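Minor fimbrium tip subunit Mfa3 (Porphyromonas gingivalis ATCC 33277, PDB 5NF4) forms part of the tip of the minor fimbriae, filaments that mediate biofilm formation and adhesion to host cells and other oral bacteria. Local coordinates at residues A[68-80]-A[110-122]. Numbering follows the deposited sequence.
Sequences RVHSLAMLVFDSN and QRDFFFVANIPNM
Strands 71-78 and 109-117 pair antiparallel in a fimbrillin-type beta domain, with paired backbone bonds joining Ala73 to Val116, Leu75 to Phe114 and Phe77 to Asp112. On the face carrying Met74, Val76, Phe113 and Phe115, Val76 CG1 sits over the middle of the Phe113 ring, 3.9 Å from its centroid, in a CH-pi contact. Met74 runs alongside Phe115: with CG anti to the backbone N (chi1 -177°) and the chain continuing extended (chi2 -170°), CG and SD pass along the CE2/CZ side of that ring, CG 3.3 Å from Phe115 CE2. SD meets Phe115 obliquely and Phe113 at the ring edge, both Met-aromatic contacts. The other face holds Phe77 and Phe114, rings nearly perpendicular, and Ala73 CB, which rests 3.6 Å from Met122 CG.

Side chains tie both ends. Asn118 turns its amide edge to the backbone of 68-70: OD1 accepts His70 N at 2.8 Å on a lone pair, and ND2 gives a 3.0 Å bond to Arg68 O, which lies in the amide plane. At the far end Arg111 NH1 donates to Asp78 OD2 at 2.8 Å, in the guanidinium plane but above the carboxylate, and also to Gln110 O. That oxygen receives Ser79 N from its opposite face, while Ser79 OG donates to Asp112 OD1 (2.7 Å).

Strand 84-91 flanks 71-78, and 161-170 flanks 109-117; Phe115 packs on strand 180-205, and helix 132-140 covers Phe77 and Phe114 through Met135.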
loop_
_atom_site.group_PDB
_atom_site.type_symbol
_atom_site.label_atom_id
_atom_site.label_comp_id
_atom_site.label_asym_id
_atom_site.label_seq_id
_atom_site.Cartn_x
_atom_site.Cartn_y
_atom_site.Cartn_z
ATOM N N ARG A 68 -11.575 3.084 4.316
ATOM C CA ARG A 68 -12.092 3.068 5.680
ATOM C C ARG A 68 -10.985 2.837 6.670
ATOM O O ARG A 68 -10.138 1.969 6.478
ATOM C CB ARG A 68 -13.165 1.993 5.844
ATOM C CG ARG A 68 -14.541 2.444 5.413
ATOM C CD ARG A 68 -15.593 1.374 5.633
ATOM N NE ARG A 68 -16.849 1.713 4.961
ATOM C CZ ARG A 68 -18.016 1.126 5.201
ATOM N NH1 ARG A 68 -18.116 0.168 6.118
ATOM N NH2 ARG A 68 -19.094 1.513 4.531
ATOM N N VAL A 69 -10.991 3.649 7.724
ATOM C CA VAL A 69 -10.068 3.484 8.816
ATOM C C VAL A 69 -10.885 3.083 10.034
ATOM O O VAL A 69 -11.516 3.926 10.668
ATOM C CB VAL A 69 -9.278 4.773 9.109
ATOM C CG1 VAL A 69 -8.241 4.505 10.192
ATOM C CG2 VAL A 69 -8.610 5.298 7.832
ATOM N N HIS A 70 -10.817 1.797 10.362
ATOM C CA HIS A 70 -11.603 1.180 11.436
ATOM C C HIS A 70 -10.983 1.357 12.812
ATOM O O HIS A 70 -11.684 1.441 13.812
ATOM C CB HIS A 70 -11.751 -0.315 11.157
ATOM C CG HIS A 70 -12.557 -0.608 9.935
ATOM N ND1 HIS A 70 -11.989 -0.762 8.689
ATOM C CD2 HIS A 70 -13.894 -0.735 9.764
ATOM C CE1 HIS A 70 -12.946 -0.996 7.808
ATOM N NE2 HIS A 70 -14.112 -0.979 8.433
ATOM N N SER A 71 -9.664 1.358 12.844
ATOM C CA SER A 71 -8.924 1.648 14.063
ATOM C C SER A 71 -7.674 2.412 13.714
ATOM O O SER A 71 -7.138 2.277 12.623
ATOM C CB SER A 71 -8.563 0.371 14.814
ATOM O OG SER A 71 -7.586 -0.368 14.093
ATOM N N LEU A 72 -7.197 3.210 14.659
ATOM C CA LEU A 72 -6.006 4.003 14.458
ATOM C C LEU A 72 -5.244 4.154 15.767
ATOM O O LEU A 72 -5.780 4.706 16.724
ATOM C CB LEU A 72 -6.381 5.387 13.912
ATOM C CG LEU A 72 -5.204 6.345 13.704
ATOM C CD1 LEU A 72 -4.273 5.814 12.615
ATOM C CD2 LEU A 72 -5.702 7.750 13.401
ATOM N N ALA A 73 -4.012 3.676 15.794
ATOM C CA ALA A 73 -3.129 3.872 16.939
ATOM C C ALA A 73 -2.111 4.938 16.620
ATOM O O ALA A 73 -1.553 4.978 15.526
ATOM C CB ALA A 73 -2.427 2.594 17.322
ATOM N N MET A 74 -1.889 5.829 17.582
ATOM C CA MET A 74 -0.852 6.821 17.471
ATOM C C MET A 74 0.078 6.586 18.645
ATOM O O MET A 74 -0.406 6.494 19.781
ATOM C CB MET A 74 -1.415 8.255 17.532
ATOM C CG MET A 74 -0.308 9.297 17.335
ATOM S SD MET A 74 -0.843 10.993 17.667
ATOM C CE MET A 74 -1.073 10.816 19.437
ATOM N N LEU A 75 1.371 6.503 18.374
ATOM C CA LEU A 75 2.380 6.365 19.427
ATOM C C LEU A 75 3.472 7.408 19.169
ATOM O O LEU A 75 3.968 7.569 18.042
ATOM C CB LEU A 75 2.952 4.946 19.475
ATOM C CG LEU A 75 1.957 3.825 19.779
ATOM C CD1 LEU A 75 1.438 3.245 18.472
ATOM C CD2 LEU A 75 2.581 2.722 20.671
ATOM N N VAL A 76 3.835 8.123 20.234
ATOM C CA VAL A 76 4.719 9.279 20.147
ATOM C C VAL A 76 5.907 9.059 21.074
ATOM O O VAL A 76 5.740 8.632 22.235
ATOM C CB VAL A 76 3.986 10.589 20.534
ATOM C CG1 VAL A 76 4.874 11.774 20.131
ATOM C CG2 VAL A 76 2.604 10.659 19.876
ATOM N N PHE A 77 7.099 9.271 20.548
ATOM C CA PHE A 77 8.323 9.037 21.295
ATOM C C PHE A 77 9.263 10.220 21.261
ATOM O O PHE A 77 9.306 10.958 20.290
ATOM C CB PHE A 77 9.071 7.813 20.738
ATOM C CG PHE A 77 8.256 6.563 20.766
ATOM C CD1 PHE A 77 7.371 6.301 19.720
ATOM C CD2 PHE A 77 8.309 5.685 21.834
ATOM C CE1 PHE A 77 6.563 5.213 19.741
ATOM C CE2 PHE A 77 7.491 4.528 21.824
ATOM C CZ PHE A 77 6.642 4.308 20.783
ATOM N N ASP A 78 10.049 10.385 22.314
ATOM C CA ASP A 78 11.095 11.411 22.282
ATOM C C ASP A 78 12.117 11.026 21.213
ATOM O O ASP A 78 12.605 9.898 21.220
ATOM C CB ASP A 78 11.763 11.517 23.640
ATOM C CG ASP A 78 12.724 12.694 23.729
ATOM O OD1 ASP A 78 13.871 12.556 23.269
ATOM O OD2 ASP A 78 12.330 13.754 24.255
ATOM N N SER A 79 12.422 11.935 20.285
ATOM C CA SER A 79 13.298 11.613 19.159
ATOM C C SER A 79 14.701 11.203 19.590
ATOM O O SER A 79 15.338 10.412 18.894
ATOM C CB SER A 79 13.383 12.803 18.199
ATOM O OG SER A 79 12.087 13.169 17.766
ATOM N N ASN A 80 15.145 11.715 20.738
ATOM C CA ASN A 80 16.506 11.501 21.212
ATOM C C ASN A 80 16.616 10.382 22.225
ATOM O O ASN A 80 17.491 9.526 22.093
ATOM C CB ASN A 80 17.056 12.801 21.801
ATOM C CG ASN A 80 17.094 13.904 20.774
ATOM O OD1 ASN A 80 17.540 13.679 19.653
ATOM N ND2 ASN A 80 16.600 15.088 21.130
ATOM N N GLN A 110 11.250 17.301 20.835
ATOM C CA GLN A 110 11.416 16.671 19.528
ATOM C C GLN A 110 10.745 15.325 19.601
ATOM O O GLN A 110 11.052 14.539 20.503
ATOM C CB GLN A 110 12.893 16.496 19.166
ATOM C CG GLN A 110 13.654 17.806 19.121
ATOM C CD GLN A 110 12.888 18.859 18.346
ATOM O OE1 GLN A 110 12.416 19.877 18.914
ATOM N NE2 GLN A 110 12.721 18.607 17.049
ATOM N N ARG A 111 9.795 15.084 18.708
ATOM C CA ARG A 111 8.987 13.864 18.797
ATOM C C ARG A 111 8.887 13.130 17.482
ATOM O O ARG A 111 8.796 13.726 16.403
ATOM C CB ARG A 111 7.569 14.198 19.310
ATOM C CG ARG A 111 7.447 14.329 20.838
ATOM C CD ARG A 111 7.896 15.699 21.395
ATOM N NE ARG A 111 7.786 15.663 22.838
ATOM C CZ ARG A 111 8.718 15.182 23.651
ATOM N NH1 ARG A 111 9.883 14.736 23.184
ATOM N NH2 ARG A 111 8.498 15.177 24.944
ATOM N N ASP A 112 8.933 11.808 17.597
ATOM C CA ASP A 112 8.659 10.905 16.486
ATOM C C ASP A 112 7.229 10.350 16.628
ATOM O O ASP A 112 6.901 9.777 17.657
ATOM C CB ASP A 112 9.656 9.756 16.491
ATOM C CG ASP A 112 11.068 10.155 16.083
ATOM O OD1 ASP A 112 11.426 11.342 15.922
ATOM O OD2 ASP A 112 11.844 9.208 15.862
ATOM N N PHE A 113 6.390 10.535 15.607
ATOM C CA PHE A 113 4.977 10.146 15.646
ATOM C C PHE A 113 4.809 8.912 14.754
ATOM O O PHE A 113 5.260 8.925 13.626
ATOM C CB PHE A 113 4.078 11.231 15.105
ATOM C CG PHE A 113 3.938 12.439 16.010
ATOM C CD1 PHE A 113 4.986 13.341 16.179
ATOM C CD2 PHE A 113 2.736 12.674 16.647
ATOM C CE1 PHE A 113 4.814 14.450 16.993
ATOM C CE2 PHE A 113 2.571 13.760 17.455
ATOM C CZ PHE A 113 3.605 14.652 17.627
ATOM N N PHE A 114 4.123 7.906 15.268
ATOM C CA PHE A 114 3.838 6.688 14.504
ATOM C C PHE A 114 2.338 6.499 14.470
ATOM O O PHE A 114 1.691 6.514 15.504
ATOM C CB PHE A 114 4.496 5.442 15.113
ATOM C CG PHE A 114 5.986 5.478 15.113
ATOM C CD1 PHE A 114 6.665 6.247 16.062
ATOM C CD2 PHE A 114 6.725 4.742 14.195
ATOM C CE1 PHE A 114 8.048 6.275 16.087
ATOM C CE2 PHE A 114 8.114 4.763 14.219
ATOM C CZ PHE A 114 8.782 5.566 15.176
ATOM N N PHE A 115 1.808 6.250 13.269
ATOM C CA PHE A 115 0.393 6.031 13.075
ATOM C C PHE A 115 0.218 4.675 12.381
ATOM O O PHE A 115 0.841 4.422 11.352
ATOM C CB PHE A 115 -0.251 7.122 12.223
ATOM C CG PHE A 115 -0.285 8.473 12.899
ATOM C CD1 PHE A 115 0.781 9.345 12.782
ATOM C CD2 PHE A 115 -1.373 8.835 13.660
ATOM C CE1 PHE A 115 0.752 10.580 13.395
ATOM C CE2 PHE A 115 -1.426 10.080 14.289
ATOM C CZ PHE A 115 -0.365 10.952 14.159
ATOM N N VAL A 116 -0.626 3.837 12.971
ATOM C CA VAL A 116 -0.890 2.476 12.468
ATOM C C VAL A 116 -2.405 2.263 12.443
ATOM O O VAL A 116 -3.054 2.377 13.466
ATOM C CB VAL A 116 -0.202 1.407 13.357
ATOM C CG1 VAL A 116 -0.513 0.025 12.861
ATOM C CG2 VAL A 116 1.325 1.603 13.317
ATOM N N ALA A 117 -2.962 1.904 11.276
ATOM C CA ALA A 117 -4.390 1.749 11.133
ATOM C C ALA A 117 -4.752 0.346 10.685
ATOM O O ALA A 117 -3.972 -0.284 9.970
ATOM C CB ALA A 117 -4.948 2.748 10.137
ATOM N N ASN A 118 -5.904 -0.113 11.169
ATOM C CA ASN A 118 -6.489 -1.382 10.741
ATOM C C ASN A 118 -5.607 -2.606 10.999
ATOM O O ASN A 118 -5.674 -3.595 10.280
ATOM C CB ASN A 118 -6.822 -1.284 9.262
ATOM C CG ASN A 118 -7.904 -0.263 8.986
ATOM O OD1 ASN A 118 -8.678 0.076 9.886
ATOM N ND2 ASN A 118 -8.001 0.194 7.731
ATOM N N ILE A 119 -4.811 -2.544 12.041
ATOM C CA ILE A 119 -4.025 -3.691 12.479
ATOM C C ILE A 119 -4.794 -4.449 13.569
ATOM O O ILE A 119 -5.210 -3.874 14.575
ATOM C CB ILE A 119 -2.637 -3.217 12.977
ATOM C CG1 ILE A 119 -1.826 -2.643 11.806
ATOM C CG2 ILE A 119 -1.874 -4.339 13.670
ATOM C CD1 ILE A 119 -1.603 -3.613 10.644
ATOM N N PRO A 120 -5.029 -5.759 13.365
ATOM C CA PRO A 120 -5.756 -6.525 14.384
ATOM C C PRO A 120 -5.140 -6.435 15.775
ATOM O O PRO A 120 -3.926 -6.686 15.941
ATOM C CB PRO A 120 -5.671 -7.966 13.865
ATOM C CG PRO A 120 -5.480 -7.823 12.416
ATOM C CD PRO A 120 -4.664 -6.595 12.212
ATOM N N ASN A 121 -5.996 -6.110 16.743
ATOM C CA ASN A 121 -5.624 -5.956 18.150
ATOM C C ASN A 121 -4.415 -5.063 18.387
ATOM O O ASN A 121 -3.631 -5.287 19.296
ATOM C CB ASN A 121 -5.398 -7.327 18.771
ATOM C CG ASN A 121 -6.694 -8.009 19.112
ATOM O OD1 ASN A 121 -7.539 -7.421 19.751
ATOM N ND2 ASN A 121 -6.882 -9.236 18.647
ATOM N N MET A 122 -4.307 -4.011 17.584
ATOM C CA MET A 122 -3.282 -3.015 17.771
ATOM C C MET A 122 -3.327 -2.414 19.177
ATOM O O MET A 122 -2.276 -2.056 19.722
ATOM C CB MET A 122 -3.414 -1.913 16.716
ATOM C CG MET A 122 -2.294 -0.924 16.744
ATOM S SD MET A 122 -0.717 -1.663 16.375
ATOM C CE MET A 122 0.360 -0.528 17.244
HETATM O O HOH W 1 -4.573 -0.146 14.143
HETATM O O HOH W 2 -7.160 -2.463 15.968
HETATM O O HOH W 3 12.880 16.531 23.180
HETATM O O HOH W 4 10.656 14.219 26.624
#